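Local coordinates for protein Alpha/beta hydrolase (Pseudomonas aeruginosa PAO1, PDB 4R1D) that probably acts as a calcium-binding lipase effector of the H2 type VI secretion system, held in check by the immunity protein Tli4, at residues M151-L155 / A548-I553. Sequence-based numbering, arbitrary orientation.
Sequences MERRL and ALYGVI. With CA (calcium ion), chain C.
Leu549 lays its forked end against the side chains of Met151, Arg154 and Leu155. Its CD2 sits 4.0 Å from CG of Met151 and 4.0 Å from CG of Leu155, while the other branch, CD1, lies 4.0 Å from CG of Arg154, whose aliphatic part runs across the leucine at about a right angle. That arginine bends at chi2 (-90°), and its guanidinium lies beyond contact with Leu549, while CB and CG stay against it. One turn further along helix 542-556, Val552 has CG1 anti to its backbone N (chi1 169°), and this methyl meets both branches of Leu155, with CD2 the nearer at 3.9 Å. CD1 of Ile553 adds a looser touch on CD2 of Leu155, at 4.3 Å. In this alpha/beta hydrolase the two helices pack on a parallel sheet: Met151 also touches Val204, and Leu155 and Val552 both rest on Phe202, in the edge strand 201-206. The axes of the two short segments pass 11.3 Å apart and cross at -48°; no hydrogen bond joins them. Glu152 leaves its helix on the side away from this interface; its OE2 binds calcium at 2.4 Å, alongside Asp156, Asp203 and the carbonyl of Phe202, and its OE1 forms a salt bridge with Arg134.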
loop_
_atom_site.group_PDB
_atom_site.type_symbol
_atom_site.label_atom_id
_atom_site.label_comp_id
_atom_site.label_asym_id
_atom_site.label_seq_id
_atom_site.Cartn_x
_atom_site.Cartn_y
_atom_site.Cartn_z
ATOM N N MET A 151 -17.129 -15.188 10.402
ATOM C CA MET A 151 -17.935 -14.266 11.174
ATOM C C MET A 151 -19.332 -14.174 10.572
ATOM O O MET A 151 -20.336 -14.109 11.287
ATOM C CB MET A 151 -17.271 -12.886 11.221
ATOM C CG MET A 151 -15.989 -12.863 12.019
ATOM S SD MET A 151 -15.398 -11.176 12.330
ATOM C CE MET A 151 -14.976 -10.609 10.655
ATOM N N GLU A 152 -19.397 -14.167 9.249
ATOM C CA GLU A 152 -20.692 -14.048 8.579
ATOM C C GLU A 152 -21.593 -15.225 8.959
ATOM O O GLU A 152 -22.747 -15.032 9.355
ATOM C CB GLU A 152 -20.503 -13.993 7.061
ATOM C CG GLU A 152 -21.782 -13.724 6.276
ATOM C CD GLU A 152 -22.097 -12.243 6.139
ATOM O OE1 GLU A 152 -21.175 -11.411 6.167
ATOM O OE2 GLU A 152 -23.280 -11.898 5.995
ATOM N N ARG A 153 -21.072 -16.442 8.840
ATOM C CA ARG A 153 -21.896 -17.616 9.139
ATOM C C ARG A 153 -22.174 -17.751 10.627
ATOM O O ARG A 153 -23.293 -18.090 11.032
ATOM C CB ARG A 153 -21.306 -18.914 8.571
ATOM C CG ARG A 153 -20.024 -19.451 9.175
ATOM C CD ARG A 153 -19.663 -20.792 8.495
ATOM N NE ARG A 153 -18.519 -21.449 9.116
ATOM C CZ ARG A 153 -18.611 -22.458 9.977
ATOM N NH1 ARG A 153 -19.799 -22.952 10.310
ATOM N NH2 ARG A 153 -17.509 -22.980 10.497
ATOM N N ARG A 154 -21.166 -17.481 11.446
ATOM C CA ARG A 154 -21.369 -17.556 12.896
ATOM C C ARG A 154 -22.416 -16.540 13.349
ATOM O O ARG A 154 -23.334 -16.873 14.097
ATOM C CB ARG A 154 -20.047 -17.349 13.648
ATOM C CG ARG A 154 -19.050 -18.521 13.505
ATOM C CD ARG A 154 -19.250 -19.567 14.596
ATOM N NE ARG A 154 -18.198 -20.579 14.583
ATOM C CZ ARG A 154 -18.329 -21.790 14.054
ATOM N NH1 ARG A 154 -19.483 -22.156 13.502
ATOM N NH2 ARG A 154 -17.309 -22.644 14.086
ATOM N N LEU A 155 -22.303 -15.304 12.885
ATOM C CA LEU A 155 -23.215 -14.256 13.356
ATOM C C LEU A 155 -24.626 -14.389 12.774
ATOM O O LEU A 155 -25.587 -13.838 13.321
ATOM C CB LEU A 155 -22.631 -12.861 13.109
ATOM C CG LEU A 155 -21.340 -12.574 13.891
ATOM C CD1 LEU A 155 -20.619 -11.345 13.339
ATOM C CD2 LEU A 155 -21.626 -12.403 15.388
ATOM N N ALA A 548 -12.366 -12.083 18.199
ATOM C CA ALA A 548 -13.172 -11.220 17.338
ATOM C C ALA A 548 -14.670 -11.427 17.579
ATOM O O ALA A 548 -15.417 -10.472 17.792
ATOM C CB ALA A 548 -12.836 -11.461 15.877
ATOM N N LEU A 549 -15.111 -12.678 17.546
ATOM C CA LEU A 549 -16.527 -12.951 17.748
ATOM C C LEU A 549 -16.970 -12.562 19.157
ATOM O O LEU A 549 -18.055 -12.019 19.350
ATOM C CB LEU A 549 -16.832 -14.417 17.449
ATOM C CG LEU A 549 -16.733 -14.744 15.955
ATOM C CD1 LEU A 549 -16.597 -16.225 15.766
ATOM C CD2 LEU A 549 -17.959 -14.185 15.210
ATOM N N TYR A 550 -16.119 -12.838 20.141
ATOM C CA TYR A 550 -16.382 -12.421 21.512
ATOM C C TYR A 550 -16.576 -10.905 21.586
ATOM O O TYR A 550 -17.534 -10.421 22.184
ATOM C CB TYR A 550 -15.220 -12.843 22.422
ATOM C CG TYR A 550 -15.318 -12.314 23.820
ATOM C CD1 TYR A 550 -15.995 -13.026 24.805
ATOM C CD2 TYR A 550 -14.715 -11.110 24.175
ATOM C CE1 TYR A 550 -16.079 -12.546 26.109
ATOM C CE2 TYR A 550 -14.799 -10.620 25.481
ATOM C CZ TYR A 550 -15.481 -11.345 26.434
ATOM O OH TYR A 550 -15.573 -10.861 27.713
ATOM N N GLY A 551 -15.665 -10.151 20.974
ATOM C CA GLY A 551 -15.795 -8.707 20.948
ATOM C C GLY A 551 -17.116 -8.251 20.333
ATOM O O GLY A 551 -17.802 -7.375 20.860
ATOM N N VAL A 552 -17.488 -8.861 19.214
ATOM C CA VAL A 552 -18.709 -8.451 18.522
ATOM C C VAL A 552 -19.939 -8.669 19.400
ATOM O O VAL A 552 -20.814 -7.790 19.496
ATOM C CB VAL A 552 -18.859 -9.176 17.188
ATOM C CG1 VAL A 552 -20.264 -8.964 16.599
ATOM C CG2 VAL A 552 -17.777 -8.688 16.223
ATOM N N ILE A 553 -19.998 -9.831 20.045
ATOM C CA ILE A 553 -21.106 -10.123 20.949
ATOM C C ILE A 553 -21.186 -9.126 22.112
ATOM O O ILE A 553 -22.260 -8.589 22.414
ATOM C CB ILE A 553 -21.044 -11.548 21.503
ATOM C CG1 ILE A 553 -21.220 -12.571 20.371
ATOM C CG2 ILE A 553 -22.120 -11.722 22.600
ATOM C CD1 ILE A 553 -22.532 -12.394 19.570
HETATM CA CA CA C . -25.315 -11.868 7.307
HETATM O O HOH W 1 -26.027 -12.461 4.906
HETATM O O HOH W 2 -27.927 -11.577 7.531
#